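Sarcoplasmic calcium-binding protein (PDB 2SAS) binds calcium ions through EF-hand loops and, like parvalbumins, seems more abundant in fast-contracting muscle, though its role there is not established. Local coordinates at residues W62-G67 with P100-N105; S25-D30 with D74-W79. All blocks are in the same frame, centred on the assembly; numbering follows the deposited sequence.

Contact 1: residues W62-G67 with P100-N105; sequences WRDLKG and PAWCQN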
loop_
_atom_site.group_PDB
_atom_site.type_symbol
_atom_site.label_atom_id
_atom_site.label_comp_id
_atom_site.label_asym_id
_atom_site.label_seq_id
_atom_site.Cartn_x
_atom_site.Cartn_y
_atom_site.Cartn_z
ATOM N N TRP A 62 8.843 -6.237 21.973
ATOM C CA TRP A 62 10.034 -5.520 21.512
ATOM C C TRP A 62 11.326 -6.239 21.955
ATOM O O TRP A 62 12.294 -6.412 21.207
ATOM C CB TRP A 62 10.041 -4.088 22.031
ATOM C CG TRP A 62 11.286 -3.299 21.811
ATOM C CD1 TRP A 62 12.030 -2.582 22.733
ATOM C CD2 TRP A 62 11.975 -3.183 20.548
ATOM N NE1 TRP A 62 13.095 -1.983 22.109
ATOM C CE2 TRP A 62 13.092 -2.346 20.778
ATOM C CE3 TRP A 62 11.721 -3.656 19.274
ATOM C CZ2 TRP A 62 13.938 -1.985 19.730
ATOM C CZ3 TRP A 62 12.543 -3.323 18.245
ATOM C CH2 TRP A 62 13.663 -2.498 18.475
ATOM N N ARG A 63 11.310 -6.640 23.216
ATOM C CA ARG A 63 12.411 -7.359 23.846
ATOM C C ARG A 63 12.728 -8.618 23.060
ATOM O O ARG A 63 13.893 -8.888 22.752
ATOM C CB ARG A 63 12.091 -7.694 25.291
ATOM C CG ARG A 63 13.117 -8.438 26.101
ATOM C CD ARG A 63 13.355 -7.763 27.429
ATOM N NE ARG A 63 13.084 -6.321 27.366
ATOM C CZ ARG A 63 12.058 -5.780 28.035
ATOM N NH1 ARG A 63 11.235 -6.568 28.730
ATOM N NH2 ARG A 63 11.840 -4.463 28.020
ATOM N N ASP A 64 11.721 -9.395 22.724
ATOM C CA ASP A 64 11.969 -10.646 21.973
ATOM C C ASP A 64 12.392 -10.320 20.550
ATOM O O ASP A 64 13.200 -11.119 20.014
ATOM C CB ASP A 64 10.739 -11.541 21.981
ATOM C CG ASP A 64 10.965 -12.908 21.363
ATOM O OD1 ASP A 64 10.756 -13.013 20.135
ATOM O OD2 ASP A 64 11.305 -13.860 22.065
ATOM N N LEU A 65 11.860 -9.271 19.948
ATOM C CA LEU A 65 12.280 -8.971 18.568
ATOM C C LEU A 65 13.736 -8.464 18.604
ATOM O O LEU A 65 14.561 -9.019 17.848
ATOM C CB LEU A 65 11.283 -8.075 17.882
ATOM C CG LEU A 65 11.634 -7.495 16.506
ATOM C CD1 LEU A 65 11.690 -8.578 15.482
ATOM C CD2 LEU A 65 10.588 -6.421 16.197
ATOM N N LYS A 66 13.969 -7.433 19.396
ATOM C CA LYS A 66 15.300 -6.827 19.569
ATOM C C LYS A 66 16.365 -7.897 19.822
ATOM O O LYS A 66 17.436 -7.895 19.190
ATOM C CB LYS A 66 15.334 -5.861 20.748
ATOM C CG LYS A 66 16.280 -4.700 20.714
ATOM C CD LYS A 66 16.220 -3.807 21.936
ATOM C CE LYS A 66 16.904 -4.335 23.172
ATOM N NZ LYS A 66 16.087 -5.389 23.844
ATOM N N GLY A 67 16.123 -8.789 20.737
ATOM C CA GLY A 67 17.055 -9.870 21.093
ATOM C C GLY A 67 17.284 -10.934 20.063
ATOM O O GLY A 67 18.110 -11.855 20.229
ATOM N N PRO A 100 8.761 -17.098 15.784
ATOM C CA PRO A 100 9.430 -16.580 16.980
ATOM C C PRO A 100 8.339 -16.005 17.853
ATOM O O PRO A 100 7.338 -15.449 17.370
ATOM C CB PRO A 100 10.469 -15.621 16.458
ATOM C CG PRO A 100 10.055 -15.277 15.045
ATOM C CD PRO A 100 9.151 -16.390 14.580
ATOM N N ALA A 101 8.564 -16.116 19.147
ATOM C CA ALA A 101 7.669 -15.643 20.163
ATOM C C ALA A 101 7.148 -14.237 19.995
ATOM O O ALA A 101 5.978 -14.103 20.441
ATOM C CB ALA A 101 8.317 -15.776 21.548
ATOM N N TRP A 102 7.886 -13.287 19.470
ATOM C CA TRP A 102 7.386 -11.900 19.353
ATOM C C TRP A 102 6.112 -11.918 18.500
ATOM O O TRP A 102 5.248 -11.057 18.669
ATOM C CB TRP A 102 8.432 -10.921 18.803
ATOM C CG TRP A 102 8.802 -11.126 17.382
ATOM C CD1 TRP A 102 9.786 -11.931 16.901
ATOM C CD2 TRP A 102 8.169 -10.562 16.211
ATOM N NE1 TRP A 102 9.826 -11.918 15.534
ATOM C CE2 TRP A 102 8.851 -11.076 15.080
ATOM C CE3 TRP A 102 7.126 -9.660 16.025
ATOM C CZ2 TRP A 102 8.511 -10.720 13.795
ATOM C CZ3 TRP A 102 6.763 -9.324 14.742
ATOM C CH2 TRP A 102 7.442 -9.839 13.640
ATOM N N CYS A 103 6.087 -12.896 17.589
ATOM C CA CYS A 103 4.966 -13.099 16.652
ATOM C C CYS A 103 3.666 -13.474 17.371
ATOM O O CYS A 103 2.587 -13.064 16.953
ATOM C CB CYS A 103 5.307 -14.204 15.648
ATOM S SG CYS A 103 6.000 -13.532 14.141
ATOM N N GLN A 104 3.839 -14.263 18.404
ATOM C CA GLN A 104 2.767 -14.742 19.290
ATOM C C GLN A 104 2.098 -13.549 19.961
ATOM O O GLN A 104 0.997 -13.685 20.505
ATOM C CB GLN A 104 3.295 -15.730 20.331
ATOM C CG GLN A 104 4.230 -16.815 19.804
ATOM C CD GLN A 104 3.603 -17.633 18.687
ATOM O OE1 GLN A 104 2.383 -17.832 18.661
ATOM N NE2 GLN A 104 4.429 -18.115 17.756
ATOM N N ASN A 105 2.729 -12.374 19.956
ATOM C CA ASN A 105 2.055 -11.202 20.539
ATOM C C ASN A 105 1.547 -10.288 19.408
ATOM O O ASN A 105 0.601 -9.510 19.635
ATOM C CB ASN A 105 2.863 -10.394 21.543
ATOM C CG ASN A 105 1.966 -9.319 22.193
ATOM O OD1 ASN A 105 1.264 -9.667 23.155
ATOM N ND2 ASN A 105 2.008 -8.066 21.738
#
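D64 and W102 bring the two backbones together, with CA atoms 5.4 Å apart. Residues 62-67 are part of helix 48-69. Residues 100-105 lead from a loop at P100 into helix 103-114, and the backbone N of C103 bonds to the O of P100. CG of D64 stands opposite its own backbone N (chi1 -174°), which carries the carboxylate across to W102 N. D64 OD1 accepts a weak, bent hydrogen bond from W102 N at 3.0 Å, with an N-H...O angle of 127°. The same oxygen lies in the plane of the W102 ring, at its edge, 3.5 Å from CD1. OD2 rests 3.6 Å from A101 CB. R68, one helical turn on, forms a salt bridge with OD1 and is the stronger partner. L65 meets a face of the indole. Its CD1 makes a CH-pi contact over the five-membered ring, 3.9 Å from the centroid and 13° off the normal. The SG of C103 lies over the other face. Y82, M85 and W86 of helix 79-91 and Y165 of helix 158-170 also touch the W102 side chain. Replacing W102 with alanine would probably leave L65 CD1 without its aromatic partner and open a gap among these helices. This is buried interhelical packing between EF-hand 2 and the start of EF-hand 3, away from the calcium-coordinating atoms.

Contact 2: residues S25-D30 with D74-W79; sequences SIQDND and DDVVSW. With CA (calcium ion), chain B; CA (calcium ion), chain C.
This is the short antiparallel beta pairing that joins the calcium loops of EF-hands 1 and 2, as in paired EF-hand domains. I26 and V77 form its hydrogen-bonded pair. I26 N donates to V77 O at 2.9 Å, and V77 N donates to I26 O at 2.8 Å. Both bonds are nearly straight, at 174° and 171°, and both donors lie in the carbonyl plane of the acceptor. The side chains of I26 and V77 share one face of the ladder, where their CB atoms are 4.1 Å apart. On that side I26 packs on F14 and L18 of helix 4-18 and on W62 of helix 48-69, while V77 packs on A69. Q27 and V76 lie side by side and point the same way. Q27 has CG beside its own backbone N (chi1 -67°), and this CG meets V76 CG1 at 3.7 Å.

A calcium ion sits in each loop. The first is bound by the carbonyl oxygen of S25 and by both carboxylate oxygens of D30, with D19, N21 and D23 completing the site. The second is bound by D74 OD1, the carbonyl oxygen of V76 and a water, with D70, N72 and E81 as the other protein ligands. That water also donates to D74 OD2. The carbonyl of S25, in strand 25-26, and that of V76, just before strand 77-78, set both metals beside the pairing. Beyond the pairing, S78 caps the N-terminus of helix 79-91, and W79 NE1 bonds to the carbonyl of A139 of the second subunit. In the first loop D30 OD2 has two roles: it binds calcium at 2.4 Å and accepts a hydrogen bond from Q27 N at 2.8 Å, on the anti side of the carboxylate.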
loop_
_atom_site.group_PDB
_atom_site.type_symbol
_atom_site.label_atom_id
_atom_site.label_comp_id
_atom_site.label_asym_id
_atom_site.label_seq_id
_atom_site.Cartn_x
_atom_site.Cartn_y
_atom_site.Cartn_z
ATOM N N SER A 25 13.020 1.772 10.208
ATOM C CA SER A 25 13.605 1.069 11.356
ATOM C C SER A 25 12.454 0.819 12.371
ATOM O O SER A 25 11.599 1.689 12.461
ATOM C CB SER A 25 14.550 1.929 12.146
ATOM O OG SER A 25 15.884 2.040 11.930
ATOM N N ILE A 26 12.604 -0.283 13.050
ATOM C CA ILE A 26 11.764 -0.742 14.126
ATOM C C ILE A 26 12.568 -0.273 15.393
ATOM O O ILE A 26 13.766 -0.567 15.415
ATOM C CB ILE A 26 11.489 -2.267 14.287
ATOM C CG1 ILE A 26 11.147 -3.009 12.977
ATOM C CG2 ILE A 26 10.294 -2.462 15.276
ATOM C CD1 ILE A 26 10.143 -2.279 12.064
ATOM N N GLN A 27 11.893 0.351 16.316
ATOM C CA GLN A 27 12.546 0.840 17.562
ATOM C C GLN A 27 11.473 0.955 18.630
ATOM O O GLN A 27 10.344 1.003 18.102
ATOM C CB GLN A 27 13.070 2.277 17.318
ATOM C CG GLN A 27 14.211 2.281 16.304
ATOM C CD GLN A 27 14.626 3.719 16.071
ATOM O OE1 GLN A 27 14.470 4.247 14.962
ATOM N NE2 GLN A 27 15.146 4.250 17.143
ATOM N N ASP A 28 11.770 1.014 19.903
ATOM C CA ASP A 28 10.739 1.167 20.933
ATOM C C ASP A 28 9.729 2.247 20.546
ATOM O O ASP A 28 8.536 2.060 20.758
ATOM C CB ASP A 28 11.286 1.447 22.343
ATOM C CG ASP A 28 10.248 1.798 23.388
ATOM O OD1 ASP A 28 9.456 0.966 23.882
ATOM O OD2 ASP A 28 10.186 3.007 23.773
ATOM N N ASN A 29 10.149 3.355 19.972
ATOM C CA ASN A 29 9.202 4.405 19.639
ATOM C C ASN A 29 8.064 3.922 18.735
ATOM O O ASN A 29 6.984 4.574 18.753
ATOM C CB ASN A 29 9.865 5.678 19.184
ATOM C CG ASN A 29 10.477 5.652 17.795
ATOM O OD1 ASN A 29 10.818 4.588 17.277
ATOM N ND2 ASN A 29 10.595 6.828 17.182
ATOM N N ASP A 30 8.294 2.924 17.942
ATOM C CA ASP A 30 7.284 2.356 17.025
ATOM C C ASP A 30 6.196 1.713 17.940
ATOM O O ASP A 30 5.017 1.968 17.688
ATOM C CB ASP A 30 7.906 1.329 16.093
ATOM C CG ASP A 30 8.718 2.005 15.014
ATOM O OD1 ASP A 30 8.188 2.925 14.373
ATOM O OD2 ASP A 30 9.893 1.609 14.869
ATOM N N ASP A 74 22.477 -2.074 18.813
ATOM C CA ASP A 74 22.145 -0.665 18.874
ATOM C C ASP A 74 20.642 -0.392 19.080
ATOM O O ASP A 74 20.204 0.677 18.600
ATOM C CB ASP A 74 22.614 0.076 17.597
ATOM C CG ASP A 74 21.963 -0.323 16.309
ATOM O OD1 ASP A 74 21.367 -1.424 16.252
ATOM O OD2 ASP A 74 21.990 0.399 15.279
ATOM N N ASP A 75 19.852 -1.247 19.663
ATOM C CA ASP A 75 18.415 -1.096 19.918
ATOM C C ASP A 75 17.555 -0.627 18.764
ATOM O O ASP A 75 16.465 -0.018 18.972
ATOM C CB ASP A 75 18.170 -0.128 21.121
ATOM C CG ASP A 75 18.706 -0.713 22.404
ATOM O OD1 ASP A 75 18.612 -1.932 22.568
ATOM O OD2 ASP A 75 19.259 0.079 23.209
ATOM N N VAL A 76 18.005 -0.820 17.565
ATOM C CA VAL A 76 17.257 -0.452 16.348
ATOM C C VAL A 76 17.218 -1.742 15.513
ATOM O O VAL A 76 18.302 -2.374 15.417
ATOM C CB VAL A 76 17.938 0.690 15.591
ATOM C CG1 VAL A 76 17.113 1.158 14.390
ATOM C CG2 VAL A 76 18.328 1.866 16.479
ATOM N N VAL A 77 16.055 -2.142 15.020
ATOM C CA VAL A 77 16.042 -3.334 14.148
ATOM C C VAL A 77 15.926 -2.709 12.741
ATOM O O VAL A 77 14.961 -1.954 12.485
ATOM C CB VAL A 77 14.979 -4.360 14.468
ATOM C CG1 VAL A 77 14.836 -5.435 13.380
ATOM C CG2 VAL A 77 15.144 -5.054 15.819
ATOM N N SER A 78 16.902 -2.953 11.868
ATOM C CA SER A 78 16.717 -2.328 10.522
ATOM C C SER A 78 15.997 -3.347 9.658
ATOM O O SER A 78 15.801 -4.504 10.087
ATOM C CB SER A 78 18.115 -1.999 9.960
ATOM O OG SER A 78 18.931 -3.130 10.213
ATOM N N TRP A 79 15.657 -2.925 8.481
ATOM C CA TRP A 79 15.020 -3.746 7.440
ATOM C C TRP A 79 15.883 -4.979 7.155
ATOM O O TRP A 79 15.384 -6.106 7.169
ATOM C CB TRP A 79 14.856 -2.956 6.142
ATOM C CG TRP A 79 14.583 -3.870 4.978
ATOM C CD1 TRP A 79 15.284 -3.919 3.814
ATOM C CD2 TRP A 79 13.525 -4.829 4.865
ATOM N NE1 TRP A 79 14.706 -4.834 2.962
ATOM C CE2 TRP A 79 13.629 -5.398 3.580
ATOM C CE3 TRP A 79 12.466 -5.194 5.699
ATOM C CZ2 TRP A 79 12.725 -6.342 3.083
ATOM C CZ3 TRP A 79 11.557 -6.142 5.211
ATOM C CH2 TRP A 79 11.697 -6.712 3.952
HETATM CA CA CA B . 10.294 3.188 13.161
HETATM CA CA CA C . 20.477 -2.952 14.864
HETATM O O HOH W 1 20.871 -1.456 13.179
#

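Contacts 1 and 2 meet through helix 48-69, with centres 13 Å apart. W62 belongs to helical residues 62-67, but its ring packs on the loop pairing: CH2 is 3.6 Å from I26 O, and CZ2 is 3.3 Å from D75 O. L65 touches both sides. It packs on W102 in contact 1 and on I26 of contact 2. The helix then runs on to the second calcium loop. The side chain of L65 is about 10 Å from a bound calcium ion. Contact 1 supplies no metal ligand, whereas contact 2 supplies ligands to two ions. Together they connect the paired loops of EF-hands 1 and 2 to the beginning of EF-hand 3.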